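Local atomic coordinates of pilin (Clostridioides difficile, PDB entry 6T8S), a protein that serves as the major type IV pilin of its bacterium, the subunit that probably packs in many copies to build the pilus fibre. Residues K39-P44 / Y70-V75; N77-Q82 / I135-N140; S24-A29 / T55-L60; P61-I66 / N86-T91. One frame throughout, in Å; residues are numbered along the deposited sequence.

Interaction 1 (K39-P44 / Y70-V75); sequences KIPVTP and YKLIKV
Thr43 and Leu72 are joined by a pair of hydrogen bonds where the αβ-loop of this type IV pilin, the connection between helix 9-37 and the sheet, runs beside strand 70-75. The backbone N of Thr43 gives its hydrogen to Leu72 O at 2.9 Å. In return the N of Leu72 donates to the hydroxyl oxygen, Thr43 OG1, also at 2.9 Å and almost perfectly straight (179°). With OG1 set beside its own backbone N (chi1 -57°), the short threonine side chain stands in for a backbone carbonyl. OG1 has a further partner in Gly49 O, so the hydroxyl ties two parts of the loop to the strand. Leu72 O also has two partners, since a water donates to it at 2.7 Å and to Thr43 O, bridging the two carbonyls.

Around this polar centre the contact is mostly packing. Val42 lays CG1 obliquely across the backbone and CB of Lys74 at the more open edge, while the amine of Lys71 turns off to Gln47 O. Leu72 turns CD1 to the ring of Pro41, 4.3 Å from Pro41 CB, and this compact ring also meets Ala30 and Tyr33 of the helix. Pro41 O is buried without a polar partner: Leu72 CB and Leu72 CD1 each lie 3.7 Å from this oxygen.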
loop_
_atom_site.group_PDB
_atom_site.type_symbol
_atom_site.label_atom_id
_atom_site.label_comp_id
_atom_site.label_asym_id
_atom_site.label_seq_id
_atom_site.Cartn_x
_atom_site.Cartn_y
_atom_site.Cartn_z
ATOM N N LYS A 39 -16.303 10.879 0.984
ATOM C CA LYS A 39 -16.050 9.628 1.738
ATOM C C LYS A 39 -14.766 8.981 1.220
ATOM O O LYS A 39 -14.459 9.101 0.021
ATOM C CB LYS A 39 -17.276 8.714 1.728
ATOM C CG LYS A 39 -17.653 8.072 0.407
ATOM C CD LYS A 39 -18.968 7.307 0.499
ATOM C CE LYS A 39 -19.231 6.408 -0.694
ATOM N NZ LYS A 39 -20.149 5.294 -0.347
ATOM N N ILE A 40 -14.023 8.379 2.143
ATOM C CA ILE A 40 -12.780 7.604 1.871
ATOM C C ILE A 40 -13.150 6.419 0.984
ATOM O O ILE A 40 -14.077 5.683 1.311
ATOM C CB ILE A 40 -12.182 7.186 3.235
ATOM C CG1 ILE A 40 -11.719 8.409 4.034
ATOM C CG2 ILE A 40 -11.073 6.173 3.083
ATOM C CD1 ILE A 40 -10.625 9.205 3.365
ATOM N N PRO A 41 -12.465 6.193 -0.164
ATOM C CA PRO A 41 -12.725 5.026 -0.998
ATOM C C PRO A 41 -12.181 3.763 -0.317
ATOM O O PRO A 41 -11.017 3.740 0.020
ATOM C CB PRO A 41 -11.945 5.275 -2.292
ATOM C CG PRO A 41 -10.819 6.186 -1.849
ATOM C CD PRO A 41 -11.392 7.029 -0.723
ATOM N N VAL A 42 -13.028 2.752 -0.144
ATOM C CA VAL A 42 -12.589 1.461 0.456
ATOM C C VAL A 42 -13.023 0.319 -0.451
ATOM O O VAL A 42 -14.066 0.429 -1.116
ATOM C CB VAL A 42 -13.134 1.283 1.881
ATOM C CG1 VAL A 42 -12.556 2.313 2.827
ATOM C CG2 VAL A 42 -14.650 1.305 1.898
ATOM N N THR A 43 -12.248 -0.760 -0.456
ATOM C CA THR A 43 -12.622 -2.035 -1.105
ATOM C C THR A 43 -13.837 -2.564 -0.355
ATOM O O THR A 43 -13.861 -2.526 0.865
ATOM C CB THR A 43 -11.455 -3.030 -1.107
ATOM O OG1 THR A 43 -10.335 -2.435 -1.770
ATOM C CG2 THR A 43 -11.793 -4.341 -1.786
ATOM N N PRO A 44 -14.898 -3.030 -1.046
ATOM C CA PRO A 44 -16.031 -3.637 -0.351
ATOM C C PRO A 44 -15.575 -4.790 0.559
ATOM O O PRO A 44 -14.656 -5.517 0.193
ATOM C CB PRO A 44 -16.916 -4.173 -1.478
ATOM C CG PRO A 44 -16.540 -3.330 -2.702
ATOM C CD PRO A 44 -15.077 -2.980 -2.503
ATOM N N TYR A 70 -3.425 -5.702 -4.189
ATOM C CA TYR A 70 -3.754 -4.409 -3.553
ATOM C C TYR A 70 -5.211 -4.441 -3.081
ATOM O O TYR A 70 -6.063 -5.051 -3.764
ATOM C CB TYR A 70 -3.567 -3.253 -4.540
ATOM C CG TYR A 70 -2.150 -2.959 -4.970
ATOM C CD1 TYR A 70 -1.191 -2.564 -4.053
ATOM C CD2 TYR A 70 -1.782 -2.994 -6.308
ATOM C CE1 TYR A 70 0.103 -2.255 -4.442
ATOM C CE2 TYR A 70 -0.494 -2.680 -6.716
ATOM C CZ TYR A 70 0.453 -2.301 -5.781
ATOM O OH TYR A 70 1.729 -1.983 -6.153
ATOM N N LYS A 71 -5.499 -3.752 -1.979
ATOM C CA LYS A 71 -6.880 -3.330 -1.624
ATOM C C LYS A 71 -6.805 -2.065 -0.767
ATOM O O LYS A 71 -5.700 -1.715 -0.318
ATOM C CB LYS A 71 -7.657 -4.486 -0.972
ATOM C CG LYS A 71 -7.270 -4.865 0.440
ATOM C CD LYS A 71 -8.216 -5.942 1.039
ATOM C CE LYS A 71 -9.512 -5.382 1.592
ATOM N NZ LYS A 71 -10.445 -6.424 2.100
ATOM N N LEU A 72 -7.940 -1.397 -0.584
ATOM C CA LEU A 72 -8.052 -0.151 0.201
ATOM C C LEU A 72 -8.851 -0.448 1.468
ATOM O O LEU A 72 -9.951 -1.028 1.335
ATOM C CB LEU A 72 -8.757 0.916 -0.640
ATOM C CG LEU A 72 -7.973 1.422 -1.849
ATOM C CD1 LEU A 72 -8.826 2.361 -2.676
ATOM C CD2 LEU A 72 -6.701 2.113 -1.416
ATOM N N ILE A 73 -8.301 -0.068 2.620
ATOM C CA ILE A 73 -8.943 -0.238 3.949
ATOM C C ILE A 73 -8.916 1.090 4.708
ATOM O O ILE A 73 -8.017 1.938 4.483
ATOM C CB ILE A 73 -8.296 -1.378 4.756
ATOM C CG1 ILE A 73 -6.860 -1.053 5.172
ATOM C CG2 ILE A 73 -8.424 -2.695 3.989
ATOM C CD1 ILE A 73 -6.217 -2.088 6.079
ATOM N N LYS A 74 -9.858 1.238 5.627
ATOM C CA LYS A 74 -9.875 2.376 6.566
ATOM C C LYS A 74 -9.305 1.867 7.890
ATOM O O LYS A 74 -9.734 0.786 8.352
ATOM C CB LYS A 74 -11.292 2.948 6.647
ATOM C CG LYS A 74 -11.433 4.146 7.570
ATOM C CD LYS A 74 -12.652 4.985 7.282
ATOM C CE LYS A 74 -13.218 5.637 8.527
ATOM N NZ LYS A 74 -14.589 6.149 8.292
ATOM N N VAL A 75 -8.316 2.570 8.425
ATOM C CA VAL A 75 -7.703 2.290 9.755
ATOM C C VAL A 75 -7.872 3.560 10.587
ATOM O O VAL A 75 -7.210 4.547 10.278
ATOM C CB VAL A 75 -6.232 1.859 9.631
ATOM C CG1 VAL A 75 -5.643 1.499 10.988
ATOM C CG2 VAL A 75 -6.072 0.694 8.662
HETATM O O HOH W 1 -11.766 -2.318 2.808
#

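Interaction 2 (N77-Q82 / I135-N140); sequences NKLVLQ and IVLIDN
A classic beta bulge interrupts the antiparallel pairing of strands 78-83 and 128-138 in the pilin sheet, with Leu137 and Ile138 both set against Leu79. Leu79 O takes two hydrogens, from Leu137 N at 2.8 Å and from Ile138 N at 3.3 Å, both approaching from the same face of its carbonyl plane. Leu79 N completes the site by donating to Ile138 O at 3.0 Å. One residue further along, Val80 and Val136 form a non-hydrogen-bonded pair, and beyond them Leu81 and Ile135 exchange two bonds, Leu81 N to Ile135 O and Ile135 N to Leu81 O.

The extra residue in the bulge brings Leu137 round to the side of Leu79 and Leu81. Leu79, its CG swung opposite the backbone N (chi1 178°), wedges CD2 between two methyls, lying 3.8 Å from both Leu137 CD1 and Ile138 CD1. Leu137 CD1 also rests against Leu81 CB. From helix 9-37, Ala30 touches Leu79 and Tyr23 touches Leu137; branched aliphatic residues suit this buried layer between helix and sheet. At the margin the chemistry changes. Lys78 runs alongside Asp139, its CE 3.5 Å from Asp139 OD2, but NZ stays 4.2 Å from Asp139 OD1, beyond a salt bridge. The amide of Asn140 offers Asn77 O a weak bond from a poorly ordered chain end. Cohesion here therefore rests on backbone bonds and buried methyls, with the charged and amide groups adding at most a modest attraction at the exposed end.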
loop_
_atom_site.group_PDB
_atom_site.type_symbol
_atom_site.label_atom_id
_atom_site.label_comp_id
_atom_site.label_asym_id
_atom_site.label_seq_id
_atom_site.Cartn_x
_atom_site.Cartn_y
_atom_site.Cartn_z
ATOM N N ASN A 77 -9.101 6.958 11.164
ATOM C CA ASN A 77 -9.476 8.083 10.266
ATOM C C ASN A 77 -8.672 8.014 8.958
ATOM O O ASN A 77 -8.929 8.851 8.075
ATOM C CB ASN A 77 -9.270 9.438 10.956
ATOM C CG ASN A 77 -7.857 9.637 11.476
ATOM O OD1 ASN A 77 -7.263 8.721 12.045
ATOM N ND2 ASN A 77 -7.305 10.826 11.283
ATOM N N LYS A 78 -7.749 7.053 8.818
ATOM C CA LYS A 78 -6.773 7.010 7.694
ATOM C C LYS A 78 -7.250 6.065 6.587
ATOM O O LYS A 78 -7.803 4.996 6.904
ATOM C CB LYS A 78 -5.403 6.580 8.222
ATOM C CG LYS A 78 -4.759 7.583 9.172
ATOM C CD LYS A 78 -3.409 7.136 9.656
ATOM C CE LYS A 78 -2.817 8.026 10.730
ATOM N NZ LYS A 78 -3.707 8.098 11.911
ATOM N N LEU A 79 -6.990 6.435 5.331
ATOM C CA LEU A 79 -7.039 5.509 4.172
ATOM C C LEU A 79 -5.680 4.834 4.028
ATOM O O LEU A 79 -4.660 5.548 3.990
ATOM C CB LEU A 79 -7.379 6.249 2.877
ATOM C CG LEU A 79 -7.407 5.355 1.641
ATOM C CD1 LEU A 79 -8.483 4.289 1.772
ATOM C CD2 LEU A 79 -7.612 6.164 0.374
ATOM N N VAL A 80 -5.685 3.505 3.907
ATOM C CA VAL A 80 -4.451 2.674 3.884
ATOM C C VAL A 80 -4.490 1.782 2.642
ATOM O O VAL A 80 -5.532 1.147 2.362
ATOM C CB VAL A 80 -4.321 1.856 5.183
ATOM C CG1 VAL A 80 -3.169 0.868 5.122
ATOM C CG2 VAL A 80 -4.190 2.772 6.391
ATOM N N LEU A 81 -3.376 1.735 1.920
ATOM C CA LEU A 81 -3.164 0.766 0.834
ATOM C C LEU A 81 -2.618 -0.513 1.480
ATOM O O LEU A 81 -1.513 -0.487 2.046
ATOM C CB LEU A 81 -2.186 1.348 -0.192
ATOM C CG LEU A 81 -1.852 0.425 -1.360
ATOM C CD1 LEU A 81 -3.077 0.151 -2.218
ATOM C CD2 LEU A 81 -0.708 1.005 -2.193
ATOM N N GLN A 82 -3.415 -1.576 1.446
ATOM C CA GLN A 82 -2.988 -2.925 1.863
ATOM C C GLN A 82 -2.346 -3.605 0.660
ATOM O O GLN A 82 -2.912 -3.556 -0.462
ATOM C CB GLN A 82 -4.193 -3.708 2.401
ATOM C CG GLN A 82 -3.866 -5.169 2.722
ATOM C CD GLN A 82 -5.058 -5.885 3.321
ATOM O OE1 GLN A 82 -5.870 -5.277 4.014
ATOM N NE2 GLN A 82 -5.180 -7.178 3.048
ATOM N N ILE A 135 0.489 0.789 3.627
ATOM C CA ILE A 135 1.033 2.158 3.373
ATOM C C ILE A 135 -0.107 3.175 3.476
ATOM O O ILE A 135 -1.067 3.107 2.691
ATOM C CB ILE A 135 1.787 2.282 2.033
ATOM C CG1 ILE A 135 2.765 1.126 1.793
ATOM C CG2 ILE A 135 2.504 3.626 1.995
ATOM C CD1 ILE A 135 3.521 1.202 0.478
ATOM N N VAL A 136 0.018 4.116 4.406
ATOM C CA VAL A 136 -0.991 5.198 4.573
ATOM C C VAL A 136 -1.037 6.022 3.278
ATOM O O VAL A 136 0.043 6.485 2.840
ATOM C CB VAL A 136 -0.665 6.088 5.778
ATOM C CG1 VAL A 136 -1.616 7.269 5.866
ATOM C CG2 VAL A 136 -0.693 5.286 7.072
ATOM N N LEU A 137 -2.229 6.200 2.706
ATOM C CA LEU A 137 -2.465 7.062 1.503
ATOM C C LEU A 137 -2.932 8.459 1.926
ATOM O O LEU A 137 -2.400 9.457 1.388
ATOM C CB LEU A 137 -3.544 6.431 0.629
ATOM C CG LEU A 137 -3.138 5.188 -0.147
ATOM C CD1 LEU A 137 -4.362 4.549 -0.790
ATOM C CD2 LEU A 137 -2.110 5.533 -1.209
ATOM N N ILE A 138 -3.917 8.512 2.819
ATOM C CA ILE A 138 -4.580 9.776 3.254
ATOM C C ILE A 138 -4.596 9.781 4.779
ATOM O O ILE A 138 -5.209 8.888 5.367
ATOM C CB ILE A 138 -5.987 9.941 2.645
ATOM C CG1 ILE A 138 -5.970 9.810 1.116
ATOM C CG2 ILE A 138 -6.598 11.263 3.105
ATOM C CD1 ILE A 138 -7.323 9.922 0.442
ATOM N N ASP A 139 -3.911 10.766 5.358
ATOM C CA ASP A 139 -3.770 11.017 6.813
ATOM C C ASP A 139 -4.627 12.240 7.157
ATOM O O ASP A 139 -4.243 13.339 6.728
ATOM C CB ASP A 139 -2.285 11.238 7.135
ATOM C CG ASP A 139 -1.876 10.859 8.546
ATOM O OD1 ASP A 139 -2.533 11.332 9.498
ATOM O OD2 ASP A 139 -0.902 10.091 8.678
ATOM N N ASN A 140 -5.754 12.056 7.859
ATOM C CA ASN A 140 -6.695 13.151 8.236
ATOM C C ASN A 140 -6.324 13.683 9.629
ATOM O O ASN A 140 -5.425 14.517 9.800
ATOM C CB ASN A 140 -8.162 12.701 8.198
ATOM C CG ASN A 140 -8.739 12.566 6.800
ATOM O OD1 ASN A 140 -8.354 13.281 5.876
ATOM N ND2 ASN A 140 -9.691 11.661 6.639
#

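Interaction 3 (S24-A29 / T55-L60); sequences SSVKSA and TYMESL
Met57 sends its CG opposite its own carbonyl carbon (chi1 -55°), runs on nearly straight to SD, then bends at chi3 (78°), which turns the methyl onto helix 9-37 at Ser25 and Val26. Here the αβ-loop of the pilin packs back on the long N-terminal helix that it follows in the chain. The two segments share no hydrogen bond; their contact is van der Waals.

Ala29 is its centre. One turn of helix beyond Ser25, it presents a single methyl, CB, which lies 3.6 Å from Met57 CG and 3.9 Å from Tyr56 CB. So small a residue lets the loop backbone come close, with the CA atoms of Ala29 and Tyr56 5.5 Å apart. Flexible and unbranched, the methionine can follow the helix surface: SD passes Ala29 CB, and CE reaches on towards Val26 CG2 at 4.2 Å. Val26 and Ala29 also meet Leu53 of the same loop, which enlarges the apolar patch.

Tyr56 starts toward the helix but its ring leads off along it, past Ser32 and Tyr33, where the phenol oxygen bonds to Asp36 OD2. A tyrosine thus serves both needs: its CB packs on Ala29, while the hydroxyl reaches the carboxylate. Ala29 O sits over one face of that ring, displaced toward the rim. At the other end of the contact, the methyl carbon Met57 CE lies 3.7 Å from Ser25 O.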
loop_
_atom_site.group_PDB
_atom_site.type_symbol
_atom_site.label_atom_id
_atom_site.label_comp_id
_atom_site.label_asym_id
_atom_site.label_seq_id
_atom_site.Cartn_x
_atom_site.Cartn_y
_atom_site.Cartn_z
ATOM N N SER A 24 1.674 6.211 -5.830
ATOM C CA SER A 24 1.465 7.600 -6.302
ATOM C C SER A 24 0.179 7.707 -7.132
ATOM O O SER A 24 -0.626 8.637 -6.870
ATOM C CB SER A 24 2.660 8.084 -7.082
ATOM O OG SER A 24 2.478 9.438 -7.417
ATOM N N SER A 25 -0.013 6.799 -8.090
ATOM C CA SER A 25 -1.198 6.749 -8.983
ATOM C C SER A 25 -2.467 6.515 -8.154
ATOM O O SER A 25 -3.473 7.189 -8.387
ATOM C CB SER A 25 -1.020 5.711 -10.058
ATOM O OG SER A 25 -0.003 6.094 -10.982
ATOM N N VAL A 26 -2.432 5.560 -7.232
ATOM C CA VAL A 26 -3.615 5.219 -6.392
ATOM C C VAL A 26 -3.916 6.406 -5.470
ATOM O O VAL A 26 -5.110 6.706 -5.266
ATOM C CB VAL A 26 -3.388 3.919 -5.599
ATOM C CG1 VAL A 26 -4.492 3.693 -4.578
ATOM C CG2 VAL A 26 -3.265 2.732 -6.531
ATOM N N LYS A 27 -2.888 7.039 -4.905
ATOM C CA LYS A 27 -3.077 8.171 -3.964
ATOM C C LYS A 27 -3.818 9.309 -4.684
ATOM O O LYS A 27 -4.728 9.895 -4.075
ATOM C CB LYS A 27 -1.749 8.656 -3.384
ATOM C CG LYS A 27 -1.889 9.814 -2.409
ATOM C CD LYS A 27 -0.663 10.094 -1.593
ATOM C CE LYS A 27 -0.823 11.348 -0.762
ATOM N NZ LYS A 27 0.482 11.811 -0.253
ATOM N N SER A 28 -3.417 9.650 -5.909
ATOM C CA SER A 28 -4.031 10.759 -6.688
ATOM C C SER A 28 -5.510 10.446 -6.965
ATOM O O SER A 28 -6.390 11.331 -6.736
ATOM C CB SER A 28 -3.262 11.012 -7.965
ATOM O OG SER A 28 -3.691 12.229 -8.551
ATOM N N ALA A 29 -5.797 9.219 -7.401
ATOM C CA ALA A 29 -7.168 8.743 -7.690
ATOM C C ALA A 29 -7.996 8.769 -6.399
ATOM O O ALA A 29 -9.188 9.178 -6.460
ATOM C CB ALA A 29 -7.132 7.366 -8.307
ATOM N N THR A 55 -13.460 4.503 -12.029
ATOM C CA THR A 55 -13.851 5.700 -12.834
ATOM C C THR A 55 -12.626 6.614 -12.983
ATOM O O THR A 55 -12.521 7.304 -14.031
ATOM C CB THR A 55 -15.064 6.416 -12.225
ATOM O OG1 THR A 55 -16.104 5.450 -12.103
ATOM C CG2 THR A 55 -15.554 7.577 -13.066
ATOM N N TYR A 56 -11.702 6.610 -12.011
ATOM C CA TYR A 56 -10.608 7.613 -11.888
ATOM C C TYR A 56 -9.282 7.110 -12.481
ATOM O O TYR A 56 -8.351 7.925 -12.591
ATOM C CB TYR A 56 -10.396 8.006 -10.425
ATOM C CG TYR A 56 -11.566 8.728 -9.805
ATOM C CD1 TYR A 56 -11.678 10.106 -9.888
ATOM C CD2 TYR A 56 -12.587 8.037 -9.163
ATOM C CE1 TYR A 56 -12.745 10.787 -9.321
ATOM C CE2 TYR A 56 -13.666 8.704 -8.603
ATOM C CZ TYR A 56 -13.746 10.087 -8.675
ATOM O OH TYR A 56 -14.813 10.762 -8.143
ATOM N N MET A 57 -9.176 5.822 -12.827
ATOM C CA MET A 57 -7.896 5.207 -13.259
ATOM C C MET A 57 -8.103 4.541 -14.618
ATOM O O MET A 57 -9.015 3.711 -14.759
ATOM C CB MET A 57 -7.382 4.194 -12.230
ATOM C CG MET A 57 -7.240 4.799 -10.844
ATOM S SD MET A 57 -6.277 3.771 -9.697
ATOM C CE MET A 57 -4.610 4.136 -10.240
ATOM N N GLU A 58 -7.270 4.884 -15.591
ATOM C CA GLU A 58 -7.367 4.293 -16.948
ATOM C C GLU A 58 -7.026 2.809 -16.851
ATOM O O GLU A 58 -7.666 2.010 -17.552
ATOM C CB GLU A 58 -6.434 5.010 -17.915
ATOM C CG GLU A 58 -6.849 6.445 -18.164
ATOM C CD GLU A 58 -6.117 7.101 -19.320
ATOM O OE1 GLU A 58 -4.943 7.459 -19.159
ATOM O OE2 GLU A 58 -6.740 7.253 -20.376
ATOM N N SER A 59 -6.065 2.464 -15.998
ATOM C CA SER A 59 -5.663 1.060 -15.746
ATOM C C SER A 59 -5.476 0.839 -14.244
ATOM O O SER A 59 -4.663 1.549 -13.648
ATOM C CB SER A 59 -4.424 0.730 -16.527
ATOM O OG SER A 59 -4.293 -0.677 -16.645
ATOM N N LEU A 60 -6.199 -0.116 -13.658
ATOM C CA LEU A 60 -6.120 -0.398 -12.196
ATOM C C LEU A 60 -4.905 -1.271 -11.914
ATOM O O LEU A 60 -4.779 -2.342 -12.498
ATOM C CB LEU A 60 -7.388 -1.112 -11.732
ATOM C CG LEU A 60 -8.647 -0.260 -11.677
ATOM C CD1 LEU A 60 -9.873 -1.136 -11.451
ATOM C CD2 LEU A 60 -8.535 0.803 -10.606
#

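Interaction 4 (P61-I66 / N86-T91); sequences PDKADI and NDEGVT
Lys63 NZ and Glu88 OE2 form a salt bridge at 2.7 Å, the shortest link between the loop 61-66 and the chain that leads into strand 90-92. The two side chains meet at roughly a right angle: the glutamate is extended as far as CD, whereas the lysine is bent at chi3 (60°) and chi4 (70°). The bends bring the amine to OE2, which it meets from above the carboxylate plane, 39° out of it. The same oxygen, OE2, also accepts from the backbone N of Gly68, so two donors hold this end of Glu88 and would be expected to stabilise its negative charge.

The second polar link is a backbone one. Thr91 N donates to Ile66 O at 2.8 Å, and Val90 CA adds a CA-H...O contact to the same oxygen at 3.4 Å. Threonine, a good strand-former, can face outward here, with its hydroxyl weakly bonded to Asn130 N.

The apolar part of the contact is Ile66 against Val90, which run side by side in the same direction, with Ile66 CD1 3.7 Å from Val90 CG1. Val19 of helix 9-37 touches Ile66, while Ile83 and Leu133 of the sheet touch Val90, so the two beta-branched residues lie between helix and sheet. The contact thus pairs a charged bond on its outer side with hydrocarbon within, and the loop's position is set jointly by a side-chain charge, a backbone carbonyl and the buried isoleucine.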
loop_
_atom_site.group_PDB
_atom_site.type_symbol
_atom_site.label_atom_id
_atom_site.label_comp_id
_atom_site.label_asym_id
_atom_site.label_seq_id
_atom_site.Cartn_x
_atom_site.Cartn_y
_atom_site.Cartn_z
ATOM N N PRO A 61 -3.978 -0.847 -11.027
ATOM C CA PRO A 61 -2.951 -1.746 -10.506
ATOM C C PRO A 61 -3.648 -2.936 -9.829
ATOM O O PRO A 61 -4.683 -2.736 -9.221
ATOM C CB PRO A 61 -2.177 -0.891 -9.501
ATOM C CG PRO A 61 -2.420 0.524 -9.965
ATOM C CD PRO A 61 -3.840 0.515 -10.496
ATOM N N ASP A 62 -3.072 -4.131 -9.969
ATOM C CA ASP A 62 -3.661 -5.415 -9.501
ATOM C C ASP A 62 -2.775 -5.989 -8.385
ATOM O O ASP A 62 -3.264 -6.139 -7.244
ATOM C CB ASP A 62 -3.811 -6.377 -10.685
ATOM C CG ASP A 62 -4.330 -7.753 -10.306
ATOM O OD1 ASP A 62 -5.207 -7.829 -9.429
ATOM O OD2 ASP A 62 -3.841 -8.737 -10.886
ATOM N N LYS A 63 -1.519 -6.286 -8.707
ATOM C CA LYS A 63 -0.553 -6.901 -7.762
ATOM C C LYS A 63 0.696 -6.025 -7.697
ATOM O O LYS A 63 1.079 -5.431 -8.736
ATOM C CB LYS A 63 -0.133 -8.301 -8.209
ATOM C CG LYS A 63 -1.218 -9.366 -8.146
ATOM C CD LYS A 63 -0.771 -10.707 -8.718
ATOM C CE LYS A 63 0.418 -11.325 -8.002
ATOM N NZ LYS A 63 0.063 -11.804 -6.643
ATOM N N ALA A 64 1.314 -5.979 -6.527
ATOM C CA ALA A 64 2.598 -5.285 -6.300
ATOM C C ALA A 64 3.736 -6.143 -6.863
ATOM O O ALA A 64 3.664 -7.377 -6.774
ATOM C CB ALA A 64 2.763 -5.003 -4.835
ATOM N N ASP A 65 4.786 -5.518 -7.397
ATOM C CA ASP A 65 5.979 -6.243 -7.913
ATOM C C ASP A 65 6.760 -6.913 -6.769
ATOM O O ASP A 65 7.559 -7.818 -7.059
ATOM C CB ASP A 65 6.857 -5.309 -8.740
ATOM C CG ASP A 65 6.384 -5.134 -10.173
ATOM O OD1 ASP A 65 5.322 -5.677 -10.522
ATOM O OD2 ASP A 65 7.119 -4.504 -10.947
ATOM N N ILE A 66 6.525 -6.525 -5.512
ATOM C CA ILE A 66 7.166 -7.149 -4.312
ATOM C C ILE A 66 6.307 -8.319 -3.805
ATOM O O ILE A 66 6.712 -8.949 -2.810
ATOM C CB ILE A 66 7.425 -6.104 -3.209
ATOM C CG1 ILE A 66 6.129 -5.432 -2.742
ATOM C CG2 ILE A 66 8.479 -5.100 -3.662
ATOM C CD1 ILE A 66 6.301 -4.424 -1.632
ATOM N N ASN A 86 -4.408 -13.187 2.432
ATOM C CA ASN A 86 -4.170 -14.569 2.930
ATOM C C ASN A 86 -3.355 -15.398 1.922
ATOM O O ASN A 86 -2.570 -16.262 2.357
ATOM C CB ASN A 86 -5.494 -15.257 3.233
ATOM C CG ASN A 86 -6.358 -15.393 2.003
ATOM O OD1 ASN A 86 -6.815 -14.394 1.450
ATOM N ND2 ASN A 86 -6.595 -16.625 1.583
ATOM N N ASP A 87 -3.519 -15.140 0.622
ATOM C CA ASP A 87 -2.913 -15.946 -0.477
ATOM C C ASP A 87 -1.410 -15.651 -0.594
ATOM O O ASP A 87 -0.639 -16.581 -0.911
ATOM C CB ASP A 87 -3.622 -15.696 -1.813
ATOM C CG ASP A 87 -5.007 -16.318 -1.931
ATOM O OD1 ASP A 87 -5.195 -17.439 -1.433
ATOM O OD2 ASP A 87 -5.894 -15.667 -2.521
ATOM N N GLU A 88 -0.994 -14.401 -0.382
ATOM C CA GLU A 88 0.408 -13.987 -0.644
ATOM C C GLU A 88 0.624 -12.583 -0.086
ATOM O O GLU A 88 -0.252 -11.735 -0.308
ATOM C CB GLU A 88 0.675 -14.045 -2.148
ATOM C CG GLU A 88 1.996 -13.436 -2.564
ATOM C CD GLU A 88 2.200 -13.418 -4.072
ATOM O OE1 GLU A 88 2.614 -14.458 -4.608
ATOM O OE2 GLU A 88 1.896 -12.381 -4.713
ATOM N N GLY A 89 1.719 -12.391 0.646
ATOM C CA GLY A 89 2.146 -11.082 1.161
ATOM C C GLY A 89 3.298 -10.549 0.338
ATOM O O GLY A 89 3.578 -11.107 -0.744
ATOM N N VAL A 90 3.972 -9.526 0.850
ATOM C CA VAL A 90 5.161 -8.924 0.185
ATOM C C VAL A 90 6.414 -9.653 0.659
ATOM O O VAL A 90 6.407 -10.243 1.767
ATOM C CB VAL A 90 5.267 -7.415 0.449
ATOM C CG1 VAL A 90 3.958 -6.703 0.166
ATOM C CG2 VAL A 90 5.774 -7.100 1.842
ATOM N N THR A 91 7.475 -9.568 -0.140
ATOM C CA THR A 91 8.835 -9.950 0.283
ATOM C C THR A 91 9.749 -8.730 0.114
ATOM O O THR A 91 9.754 -8.145 -0.981
ATOM C CB THR A 91 9.296 -11.206 -0.464
ATOM O OG1 THR A 91 8.392 -12.250 -0.098
ATOM C CG2 THR A 91 10.710 -11.607 -0.112
#

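Helix 9-37, the loop that follows it and the antiparallel sheet are tied together by the four contacts. Interaction 2 is the most buried and the largest, and as a strand pairing it relies on backbone bonds; the other three are partly buried, nearer the surface. Interactions 1 and 4 fasten the two ends of that loop to the sheet, about 17 Å apart between centres, each mixing polar links with packing; a threonine hydroxyl serves in the first, a charge pair in the second. Interaction 3, with no hydrogen bond between its segments, lays the middle of the loop on the helix. Leu72, Leu137 and Val26 meet in one apolar core, while Tyr70 reaches from interaction 1 to interaction 4.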